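PDB 6OFT: probable zinc protease PqqL from Escherichia coli, which probably cleaves peptides or proteins as a zinc-dependent metalloendopeptidase of the M16 family, this chain being the first half of the longer periplasmic enzyme. Local coordinates for residues R19-P24 / N198-V203; N33-I38 / L381-A386. All blocks are in the same frame, centred on the assembly; numbering follows the deposited sequence.

How the contacts relate
Both contacts are built on one mixed sheet, and their centres lie about 7 Å apart. Strand 199-205 sits between the other two strands: contact 1 joins it in parallel to strand 19-24, while its other edge runs antiparallel to strand 31-38, which carries contact 2. Two probable backbone hydrogen bonds tie the pair, I202 N to W35 O at 2.8 Å and T200 O to Q37 N at 2.9 Å. The helix of contact 2 reaches contact 1 as well, with L385 touching M21 and I202. The predicted zinc site is nearer to contact 2, where the side chain of Q37 is about 11 Å from that of E57, the predicted proton acceptor; contact 1 lies away from it.

Contact 1 (R19-P24 / N198-V203); sequences RYMIYP and NMTFIV
N198 meets R19 just before the strand pairing starts: its OD1 takes a hydrogen bond from a water that is held more weakly by R19 NH2. OD1 also bonds N231 ND2, and the amide's ND2 is hydrogen-bonded to T40 OG1 and W193 O. At M199 the backbone takes over. M199 O accepts R19 N at 2.9 Å and lies 2.7 Å from a second water, which receives R19 NE at the guanidinium edge. T200 follows, with OG1 3.6 Å from R19 CB and poised over one face of the guanidinium, toward its rim; that hydroxyl is hydrogen-bonded to H39 NE2. Its CG2, set anti to the backbone N, turns the other way and touches M21 CG at 3.9 Å. F201 grips strand 19-24 twice, N to R19 O at 2.9 Å and O from M21 N at 3.0 Å, as in parallel strands. I202 shares the M21 face but only brushes it. V203 closes the ladder: its N binds M21 O at 2.8 Å almost straight (173°), its O receives Y23 N, and its CB lies 4.0 Å from I22 CG1, side by side. Helix 378-391 packs on the M21, T200 and I202 face, helix 209-220 on that of Y20, I22 and F201, while strands 10-13 and 31-38 continue the sheet on either side.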
# COMPACT_ATOMS: atom_id res chain seq x y z
N ARG A 19 15.15 0.96 16.16
CA ARG A 19 14.58 -0.39 16.14
C ARG A 19 15.19 -1.16 14.99
O ARG A 19 15.64 -0.56 14.02
CB ARG A 19 13.05 -0.34 15.98
CG ARG A 19 12.27 0.06 17.25
CD ARG A 19 10.82 0.39 16.89
NE ARG A 19 10.68 1.77 16.42
CZ ARG A 19 9.59 2.32 15.90
NH1 ARG A 19 8.49 1.59 15.73
NH2 ARG A 19 9.59 3.60 15.53
N TYR A 20 15.23 -2.49 15.10
CA TYR A 20 15.73 -3.33 14.01
C TYR A 20 14.88 -4.56 13.85
O TYR A 20 14.23 -4.99 14.81
CB TYR A 20 17.22 -3.69 14.17
CG TYR A 20 17.59 -4.24 15.54
CD1 TYR A 20 17.44 -5.59 15.83
CD2 TYR A 20 18.11 -3.41 16.53
CE1 TYR A 20 17.74 -6.10 17.09
CE2 TYR A 20 18.45 -3.91 17.78
CZ TYR A 20 18.27 -5.26 18.06
OH TYR A 20 18.62 -5.74 19.30
N MET A 21 14.85 -5.10 12.63
CA MET A 21 14.11 -6.31 12.27
C MET A 21 14.99 -7.09 11.35
O MET A 21 15.44 -6.55 10.33
CB MET A 21 12.77 -5.98 11.58
CG MET A 21 11.89 -5.04 12.36
SD MET A 21 10.30 -4.91 11.55
CE MET A 21 9.27 -5.62 12.81
N ILE A 22 15.30 -8.32 11.73
CA ILE A 22 16.16 -9.22 10.96
C ILE A 22 15.40 -10.49 10.62
O ILE A 22 14.81 -11.13 11.50
CB ILE A 22 17.50 -9.53 11.68
CG1 ILE A 22 18.29 -8.23 12.00
CG2 ILE A 22 18.35 -10.54 10.86
CD1 ILE A 22 19.23 -8.38 13.15
N TYR A 23 15.42 -10.87 9.33
CA TYR A 23 14.74 -12.06 8.87
C TYR A 23 15.64 -12.84 7.92
O TYR A 23 16.05 -12.28 6.90
CB TYR A 23 13.38 -11.73 8.22
CG TYR A 23 12.50 -12.95 8.09
CD1 TYR A 23 11.70 -13.38 9.14
CD2 TYR A 23 12.50 -13.71 6.92
CE1 TYR A 23 10.93 -14.54 9.05
CE2 TYR A 23 11.73 -14.87 6.81
CZ TYR A 23 10.94 -15.28 7.88
OH TYR A 23 10.17 -16.41 7.77
N PRO A 24 15.95 -14.12 8.23
CA PRO A 24 16.81 -14.90 7.32
C PRO A 24 16.06 -15.36 6.08
O PRO A 24 14.89 -15.71 6.17
CB PRO A 24 17.25 -16.09 8.17
CG PRO A 24 16.16 -16.25 9.19
CD PRO A 24 15.53 -14.93 9.41
N ASN A 198 12.61 7.18 15.74
CA ASN A 198 11.65 7.24 14.64
C ASN A 198 12.21 6.39 13.47
O ASN A 198 11.72 6.50 12.34
CB ASN A 198 11.42 8.71 14.22
CG ASN A 198 10.22 8.93 13.33
OD1 ASN A 198 9.17 8.31 13.50
ND2 ASN A 198 10.36 9.80 12.35
N MET A 199 13.20 5.52 13.76
CA MET A 199 13.84 4.68 12.73
C MET A 199 13.83 3.20 13.02
O MET A 199 14.01 2.78 14.17
CB MET A 199 15.30 5.10 12.51
CG MET A 199 15.48 6.43 11.88
SD MET A 199 17.22 6.85 11.98
CE MET A 199 17.17 8.46 11.26
N THR A 200 13.67 2.41 11.95
CA THR A 200 13.74 0.96 11.96
C THR A 200 14.67 0.55 10.83
O THR A 200 14.45 0.96 9.69
CB THR A 200 12.36 0.31 11.83
OG1 THR A 200 11.53 0.76 12.91
CG2 THR A 200 12.44 -1.21 11.84
N PHE A 201 15.74 -0.20 11.17
CA PHE A 201 16.67 -0.73 10.18
C PHE A 201 16.24 -2.19 9.92
O PHE A 201 16.14 -2.98 10.86
CB PHE A 201 18.14 -0.64 10.67
CG PHE A 201 19.10 -0.92 9.53
CD1 PHE A 201 19.31 0.02 8.54
CD2 PHE A 201 19.74 -2.15 9.43
CE1 PHE A 201 20.14 -0.26 7.45
CE2 PHE A 201 20.59 -2.42 8.35
CZ PHE A 201 20.77 -1.47 7.36
N ILE A 202 15.93 -2.53 8.65
CA ILE A 202 15.43 -3.85 8.24
C ILE A 202 16.48 -4.66 7.44
O ILE A 202 16.97 -4.18 6.43
CB ILE A 202 14.08 -3.68 7.47
CG1 ILE A 202 13.03 -2.93 8.34
CG2 ILE A 202 13.53 -5.03 6.95
CD1 ILE A 202 11.84 -2.38 7.56
N VAL A 203 16.80 -5.87 7.92
CA VAL A 203 17.78 -6.78 7.28
C VAL A 203 17.02 -8.05 6.86
O VAL A 203 16.53 -8.76 7.72
CB VAL A 203 18.98 -7.09 8.24
CG1 VAL A 203 19.96 -8.09 7.61
CG2 VAL A 203 19.71 -5.82 8.66
O HOH W 1 12.81 3.50 16.48
O HOH W 2 8.15 6.33 15.08

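Contact 2 (N33-I38 / L381-A386); sequences NLWLQI and LTSRLA
The indole of W35 carries T382 CG2 over one face: the methyl sits 3.5 Å from the centroid of the six-membered ring and 14° off its normal, a CH-pi contact close to head-on. At the ring edge, near its plane, lie S383 OG, 3.5 Å from W35 CH2, and A386 CB, 3.7 Å from W35 CZ3. The serine hydroxyl is hydrogen-bonded to R379 O, a turn earlier in the helix, and only touches the indole rim. V97 and Q99 of strand 96-103 also touch this tryptophan. Two amides flank it. That of N33 gives ND2 to T382 OG1 at 2.9 Å, with the oxygen tilted somewhat from the amide plane; the same hydroxyl is bonded to L378 O, which fixes its rotation and leaves the methyl facing the indole. Q37, with CG anti to its backbone N (chi1 171°) and the chain extended beyond, stretches across to the helix and donates NE2 to A386 O at 3.0 Å, the acceptor lying in its amide plane. Its OE1 bonds S389 OG and its NE2 also E95 OE1, so this buried amide is held at both ends. The helix segment runs 28° from the strand direction, the layering of an alpha+beta domain, with helix 378-391 laid on one face of the mixed, largely antiparallel sheet of this M16-family half-enzyme.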
# COMPACT_ATOMS: atom_id res chain seq x y z
N ASN A 33 18.85 -7.60 1.68
CA ASN A 33 18.21 -6.31 1.54
C ASN A 33 18.46 -5.59 2.85
O ASN A 33 18.32 -6.17 3.93
CB ASN A 33 16.71 -6.45 1.30
CG ASN A 33 16.35 -6.71 -0.13
OD1 ASN A 33 17.19 -6.70 -1.04
ND2 ASN A 33 15.08 -6.99 -0.36
N LEU A 34 18.93 -4.35 2.73
CA LEU A 34 19.19 -3.47 3.88
C LEU A 34 18.35 -2.24 3.62
O LEU A 34 18.56 -1.55 2.62
CB LEU A 34 20.69 -3.10 4.00
CG LEU A 34 21.71 -4.25 4.11
CD1 LEU A 34 23.12 -3.70 4.10
CD2 LEU A 34 21.49 -5.11 5.38
N TRP A 35 17.30 -2.05 4.44
CA TRP A 35 16.39 -0.93 4.29
C TRP A 35 16.36 -0.10 5.55
O TRP A 35 16.15 -0.65 6.64
CB TRP A 35 14.93 -1.40 4.01
CG TRP A 35 14.62 -2.01 2.67
CD1 TRP A 35 15.50 -2.53 1.76
CD2 TRP A 35 13.31 -2.27 2.16
NE1 TRP A 35 14.81 -3.03 0.68
CE2 TRP A 35 13.46 -2.90 0.90
CE3 TRP A 35 12.00 -2.04 2.65
CZ2 TRP A 35 12.37 -3.33 0.14
CZ3 TRP A 35 10.92 -2.43 1.87
CH2 TRP A 35 11.10 -3.05 0.63
N LEU A 36 16.49 1.23 5.40
CA LEU A 36 16.35 2.16 6.51
C LEU A 36 14.97 2.81 6.35
O LEU A 36 14.68 3.48 5.35
CB LEU A 36 17.47 3.23 6.55
CG LEU A 36 17.27 4.33 7.61
CD1 LEU A 36 17.29 3.74 9.06
CD2 LEU A 36 18.31 5.46 7.43
N GLN A 37 14.11 2.59 7.35
CA GLN A 37 12.75 3.08 7.35
C GLN A 37 12.53 4.22 8.34
O GLN A 37 12.64 4.03 9.55
CB GLN A 37 11.77 1.89 7.59
CG GLN A 37 10.30 2.27 7.82
CD GLN A 37 9.53 1.07 8.25
OE1 GLN A 37 9.78 0.48 9.30
NE2 GLN A 37 8.58 0.65 7.43
N ILE A 38 12.20 5.40 7.81
CA ILE A 38 11.88 6.58 8.61
C ILE A 38 10.37 6.54 8.74
O ILE A 38 9.69 6.53 7.72
CB ILE A 38 12.35 7.93 7.95
CG1 ILE A 38 13.80 7.83 7.35
CG2 ILE A 38 12.19 9.11 8.91
CD1 ILE A 38 14.97 7.44 8.26
N LEU A 381 8.81 -10.20 0.35
CA LEU A 381 8.98 -10.53 1.77
C LEU A 381 9.52 -9.31 2.54
O LEU A 381 9.01 -9.00 3.63
CB LEU A 381 9.92 -11.75 1.89
CG LEU A 381 10.30 -12.21 3.29
CD1 LEU A 381 9.07 -12.63 4.10
CD2 LEU A 381 11.31 -13.34 3.22
N THR A 382 10.49 -8.57 1.96
CA THR A 382 11.03 -7.36 2.61
C THR A 382 9.93 -6.29 2.75
O THR A 382 9.83 -5.64 3.81
CB THR A 382 12.29 -6.81 1.90
OG1 THR A 382 13.17 -7.89 1.61
CG2 THR A 382 13.04 -5.77 2.75
N SER A 383 9.08 -6.15 1.70
CA SER A 383 7.97 -5.18 1.68
C SER A 383 6.93 -5.50 2.76
O SER A 383 6.48 -4.59 3.45
CB SER A 383 7.31 -5.12 0.30
OG SER A 383 8.27 -4.75 -0.67
N ARG A 384 6.55 -6.81 2.90
CA ARG A 384 5.58 -7.25 3.91
C ARG A 384 6.09 -6.93 5.32
O ARG A 384 5.31 -6.47 6.16
CB ARG A 384 5.24 -8.75 3.74
CG ARG A 384 4.21 -9.25 4.75
CD ARG A 384 3.50 -10.56 4.35
NE ARG A 384 4.21 -11.76 4.79
CZ ARG A 384 4.06 -12.34 5.97
NH1 ARG A 384 3.25 -11.82 6.89
NH2 ARG A 384 4.73 -13.45 6.27
N LEU A 385 7.38 -7.17 5.58
CA LEU A 385 7.99 -6.88 6.89
C LEU A 385 8.03 -5.35 7.14
O LEU A 385 7.72 -4.90 8.25
CB LEU A 385 9.40 -7.50 6.99
CG LEU A 385 10.09 -7.40 8.35
CD1 LEU A 385 9.26 -8.05 9.45
CD2 LEU A 385 11.51 -7.99 8.30
N ALA A 386 8.34 -4.56 6.10
CA ALA A 386 8.33 -3.09 6.19
C ALA A 386 6.92 -2.59 6.54
O ALA A 386 6.76 -1.68 7.36
CB ALA A 386 8.82 -2.47 4.89